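Local coordinates for extracellular solute-binding protein, family 1 (Bifidobacterium longum subsp. infantis, PDB 6FTH) that probably captures human milk oligosaccharides outside the cell and hands them to an ABC transporter for uptake, at residues 48-60 / 355-369. Residues are numbered along the deposited sequence; the frame is centred on the assembly and turned at random.
Sequences WAKDLEADCDCKI and KLANLLYSEKYSVQQ
Tyr365 reaches across to helix 48-56 and lies between Trp48, Asp51, Leu52 and Asp55, with Leu52 CD1 over the centre of its ring, 3.9 Å from the centroid. Asp51 CB and Asp55 OD2 sit at the ring's edge. The phenol OH donates a hydrogen bond to Asp55 OD2 at 2.6 Å, from well above the carboxylate plane, which stands 75° from the ring. Leu52 is the answering knob: with CG anti to its backbone N (chi1 175°), it drops among Leu356, Leu359, Leu360 and Tyr365. Cys56 SG packs on Leu356 CB at 3.7 Å. One turn before Leu52, Gln369 CG lies over one face of Trp48's six-membered ring, a CH-pi contact, while Trp48 NE1 hydrogen-bonds to Pro403 O. Two waters link Asp51 OD2 to the amide of Gln368, whose OE1 also takes Phe374 N; Gln47 NE2 holds Asp51 OD1. Two more waters join Asp55 OD2 to Lys364 NZ. A phenylalanine in place of Tyr365 would probably leave Asp55 OD2 without the hydroxyl that donates to it, and the carboxylate freer to turn. Helix 48-56 thus meets leucines of 355-360 in an apolar centre, Leu356 joining Ile60 on Val32 of strand 29-36, and runs nearly antiparallel to 363-369 along a hydrated margin, where Lys364 probably helps stabilise the Asp55 carboxylate.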
# COMPACT_ATOMS: atom_id res chain seq x y z
N TRP A 48 -6.64 15.51 -21.91
CA TRP A 48 -6.93 14.11 -22.19
C TRP A 48 -8.38 13.78 -21.88
O TRP A 48 -8.97 12.92 -22.55
CB TRP A 48 -5.97 13.18 -21.44
CG TRP A 48 -6.11 13.20 -19.94
CD1 TRP A 48 -5.32 13.89 -19.07
CD2 TRP A 48 -7.09 12.52 -19.14
NE1 TRP A 48 -5.74 13.69 -17.78
CE2 TRP A 48 -6.82 12.85 -17.80
CE3 TRP A 48 -8.15 11.66 -19.43
CZ2 TRP A 48 -7.60 12.36 -16.74
CZ3 TRP A 48 -8.92 11.17 -18.38
CH2 TRP A 48 -8.65 11.54 -17.05
N ALA A 49 -8.97 14.44 -20.88
CA ALA A 49 -10.35 14.14 -20.52
C ALA A 49 -11.32 14.68 -21.57
O ALA A 49 -12.39 14.09 -21.80
CB ALA A 49 -10.68 14.70 -19.14
N LYS A 50 -10.98 15.81 -22.19
CA LYS A 50 -11.76 16.33 -23.31
C LYS A 50 -11.62 15.41 -24.52
O LYS A 50 -12.63 15.08 -25.17
CB LYS A 50 -11.29 17.74 -23.65
CG LYS A 50 -11.71 18.79 -22.65
CD LYS A 50 -11.64 20.20 -23.25
CE LYS A 50 -12.15 21.26 -22.28
NZ LYS A 50 -13.44 20.92 -21.61
N ASP A 51 -10.40 14.96 -24.80
CA ASP A 51 -10.17 13.98 -25.86
C ASP A 51 -10.97 12.71 -25.60
O ASP A 51 -11.58 12.14 -26.52
CB ASP A 51 -8.68 13.61 -25.94
CG ASP A 51 -7.81 14.76 -26.42
OD1 ASP A 51 -8.35 15.80 -26.84
OD2 ASP A 51 -6.57 14.60 -26.37
N LEU A 52 -10.98 12.23 -24.35
CA LEU A 52 -11.65 10.97 -24.05
C LEU A 52 -13.13 11.07 -24.34
O LEU A 52 -13.73 10.16 -24.93
CB LEU A 52 -11.42 10.62 -22.58
CG LEU A 52 -12.13 9.39 -22.01
CD1 LEU A 52 -11.63 8.14 -22.69
CD2 LEU A 52 -11.90 9.32 -20.49
N GLU A 53 -13.74 12.18 -23.92
CA GLU A 53 -15.16 12.41 -24.15
C GLU A 53 -15.48 12.41 -25.64
O GLU A 53 -16.44 11.77 -26.07
CB GLU A 53 -15.57 13.73 -23.51
CG GLU A 53 -17.04 14.00 -23.63
CD GLU A 53 -17.48 15.20 -22.82
OE1 GLU A 53 -16.62 16.03 -22.44
OE2 GLU A 53 -18.68 15.31 -22.53
N ALA A 54 -14.66 13.09 -26.43
CA ALA A 54 -14.87 13.08 -27.88
C ALA A 54 -14.76 11.67 -28.43
O ALA A 54 -15.60 11.22 -29.22
CB ALA A 54 -13.83 13.99 -28.54
N ASP A 55 -13.72 10.95 -28.01
CA ASP A 55 -13.49 9.60 -28.52
C ASP A 55 -14.58 8.65 -28.10
O ASP A 55 -14.83 7.65 -28.79
CB ASP A 55 -12.15 9.07 -28.02
CG ASP A 55 -10.97 9.69 -28.74
OD1 ASP A 55 -11.18 10.56 -29.63
OD2 ASP A 55 -9.83 9.29 -28.42
N CYS A 56 -15.23 8.91 -26.98
CA CYS A 56 -16.34 8.09 -26.56
C CYS A 56 -17.61 8.41 -27.33
O CYS A 56 -18.54 7.60 -27.32
CB CYS A 56 -16.59 8.33 -25.08
SG CYS A 56 -17.05 6.82 -24.21
N ASP A 57 -17.68 9.56 -28.01
CA ASP A 57 -18.90 9.97 -28.70
C ASP A 57 -20.07 10.01 -27.73
O ASP A 57 -21.18 9.59 -28.05
CB ASP A 57 -19.19 9.06 -29.89
CG ASP A 57 -19.98 9.75 -30.98
OD1 ASP A 57 -20.08 11.00 -30.96
OD2 ASP A 57 -20.51 9.05 -31.86
N CYS A 58 -19.82 10.51 -26.52
CA CYS A 58 -20.85 10.61 -25.50
C CYS A 58 -20.66 11.93 -24.77
O CYS A 58 -19.70 12.66 -25.01
CB CYS A 58 -20.80 9.43 -24.52
SG CYS A 58 -19.39 9.47 -23.40
N LYS A 59 -21.60 12.25 -23.90
CA LYS A 59 -21.48 13.40 -23.02
C LYS A 59 -21.17 12.88 -21.63
O LYS A 59 -21.95 12.09 -21.09
CB LYS A 59 -22.77 14.21 -23.02
CG LYS A 59 -22.77 15.35 -22.01
CD LYS A 59 -21.73 16.40 -22.35
CE LYS A 59 -21.52 17.37 -21.20
NZ LYS A 59 -22.74 17.48 -20.36
N ILE A 60 -20.05 13.32 -21.07
CA ILE A 60 -19.64 12.94 -19.72
C ILE A 60 -20.03 14.04 -18.75
O ILE A 60 -19.63 15.20 -18.90
CB ILE A 60 -18.14 12.64 -19.63
CG1 ILE A 60 -17.78 11.46 -20.54
CG2 ILE A 60 -17.76 12.35 -18.18
CD1 ILE A 60 -16.29 11.20 -20.66
N LYS A 355 -17.72 1.42 -23.40
CA LYS A 355 -16.75 2.01 -24.32
C LYS A 355 -15.81 2.95 -23.58
O LYS A 355 -14.60 2.97 -23.85
CB LYS A 355 -17.48 2.75 -25.44
CG LYS A 355 -16.53 3.55 -26.30
CD LYS A 355 -17.01 3.74 -27.74
CE LYS A 355 -18.26 4.53 -27.80
NZ LYS A 355 -18.43 5.11 -29.20
N LEU A 356 -16.35 3.72 -22.63
CA LEU A 356 -15.51 4.58 -21.79
C LEU A 356 -14.48 3.77 -21.00
O LEU A 356 -13.30 4.15 -20.91
CB LEU A 356 -16.40 5.40 -20.85
CG LEU A 356 -15.70 6.27 -19.82
CD1 LEU A 356 -14.88 7.35 -20.51
CD2 LEU A 356 -16.72 6.91 -18.88
N ALA A 357 -14.90 2.65 -20.39
CA ALA A 357 -13.95 1.78 -19.72
C ALA A 357 -12.87 1.31 -20.68
O ALA A 357 -11.67 1.33 -20.37
CB ALA A 357 -14.68 0.56 -19.14
N ASN A 358 -13.29 0.83 -21.85
CA ASN A 358 -12.32 0.31 -22.79
C ASN A 358 -11.28 1.37 -23.13
O ASN A 358 -10.09 1.08 -23.23
CB ASN A 358 -13.02 -0.19 -24.05
CG ASN A 358 -12.09 -0.94 -24.94
OD1 ASN A 358 -11.40 -1.86 -24.50
ND2 ASN A 358 -11.97 -0.49 -26.20
N LEU A 359 -11.73 2.62 -23.31
CA LEU A 359 -10.82 3.69 -23.68
C LEU A 359 -9.91 4.09 -22.52
O LEU A 359 -8.71 4.33 -22.73
CB LEU A 359 -11.60 4.89 -24.21
CG LEU A 359 -12.33 4.66 -25.54
CD1 LEU A 359 -13.18 5.86 -25.88
CD2 LEU A 359 -11.32 4.38 -26.66
N LEU A 360 -10.45 4.15 -21.29
CA LEU A 360 -9.62 4.43 -20.12
C LEU A 360 -8.45 3.47 -20.04
O LEU A 360 -7.34 3.88 -19.67
CB LEU A 360 -10.44 4.35 -18.83
CG LEU A 360 -11.37 5.54 -18.57
CD1 LEU A 360 -12.36 5.18 -17.47
CD2 LEU A 360 -10.62 6.80 -18.21
N TYR A 361 -8.69 2.20 -20.38
CA TYR A 361 -7.69 1.13 -20.29
C TYR A 361 -6.86 0.98 -21.55
O TYR A 361 -6.00 0.09 -21.62
CB TYR A 361 -8.38 -0.18 -19.85
CG TYR A 361 -8.69 -0.14 -18.36
CD1 TYR A 361 -9.75 0.62 -17.86
CD2 TYR A 361 -7.88 -0.79 -17.44
CE1 TYR A 361 -10.00 0.72 -16.50
CE2 TYR A 361 -8.13 -0.70 -16.07
CZ TYR A 361 -9.18 0.04 -15.61
OH TYR A 361 -9.44 0.15 -14.26
N SER A 362 -7.06 1.84 -22.55
CA SER A 362 -6.14 1.87 -23.66
C SER A 362 -4.85 2.55 -23.23
O SER A 362 -4.82 3.34 -22.29
CB SER A 362 -6.74 2.65 -24.84
OG SER A 362 -6.76 4.04 -24.59
N GLU A 363 -3.77 2.28 -23.98
CA GLU A 363 -2.49 2.90 -23.65
C GLU A 363 -2.58 4.42 -23.72
O GLU A 363 -2.09 5.12 -22.82
CB GLU A 363 -1.41 2.35 -24.58
CG GLU A 363 -0.01 2.86 -24.30
CD GLU A 363 1.04 2.23 -25.20
OE1 GLU A 363 0.85 1.02 -25.49
OE2 GLU A 363 2.01 2.92 -25.61
N LYS A 364 -3.26 4.94 -24.76
CA LYS A 364 -3.48 6.37 -24.93
C LYS A 364 -3.98 7.05 -23.66
O LYS A 364 -3.43 8.07 -23.22
CB LYS A 364 -4.48 6.57 -26.08
CG LYS A 364 -4.84 8.00 -26.41
CD LYS A 364 -5.90 8.11 -27.54
CE LYS A 364 -5.39 7.62 -28.88
NZ LYS A 364 -6.41 7.86 -29.97
N TYR A 365 -5.02 6.49 -23.04
CA TYR A 365 -5.63 7.17 -21.89
C TYR A 365 -5.06 6.70 -20.55
O TYR A 365 -5.06 7.46 -19.59
CB TYR A 365 -7.16 7.12 -21.94
CG TYR A 365 -7.65 7.98 -23.08
CD1 TYR A 365 -7.52 9.34 -23.02
CD2 TYR A 365 -8.15 7.42 -24.24
CE1 TYR A 365 -7.90 10.16 -24.08
CE2 TYR A 365 -8.55 8.21 -25.31
CZ TYR A 365 -8.41 9.59 -25.22
OH TYR A 365 -8.77 10.39 -26.27
N SER A 366 -4.54 5.48 -20.48
CA SER A 366 -3.90 5.06 -19.24
C SER A 366 -2.65 5.88 -18.97
O SER A 366 -2.43 6.36 -17.85
CB SER A 366 -3.58 3.56 -19.29
OG SER A 366 -4.74 2.75 -19.20
N VAL A 367 -1.83 6.10 -20.00
CA VAL A 367 -0.62 6.90 -19.81
C VAL A 367 -0.98 8.34 -19.48
O VAL A 367 -0.37 8.94 -18.58
CB VAL A 367 0.32 6.78 -21.02
CG1 VAL A 367 1.47 7.76 -20.88
CG2 VAL A 367 0.84 5.36 -21.15
N GLN A 368 -1.97 8.91 -20.17
CA GLN A 368 -2.33 10.31 -19.92
C GLN A 368 -3.00 10.49 -18.55
O GLN A 368 -2.78 11.50 -17.89
CB GLN A 368 -3.18 10.87 -21.06
CG GLN A 368 -2.39 11.06 -22.34
CD GLN A 368 -3.21 11.76 -23.40
OE1 GLN A 368 -3.10 12.98 -23.56
NE2 GLN A 368 -4.07 11.01 -24.08
N GLN A 369 -3.81 9.53 -18.10
CA GLN A 369 -4.31 9.66 -16.73
C GLN A 369 -3.17 9.66 -15.73
O GLN A 369 -3.17 10.39 -14.74
CB GLN A 369 -5.24 8.52 -16.37
CG GLN A 369 -6.56 8.46 -17.04
CD GLN A 369 -7.26 7.20 -16.63
OE1 GLN A 369 -7.74 7.09 -15.50
NE2 GLN A 369 -7.22 6.19 -17.49
O HOH W 1 -4.56 14.98 -24.55
O HOH W 2 -5.73 11.96 -26.29
O HOH W 3 -8.94 6.70 -29.16
O HOH W 4 -16.54 6.42 -30.40
O HOH W 5 -8.07 10.45 -30.00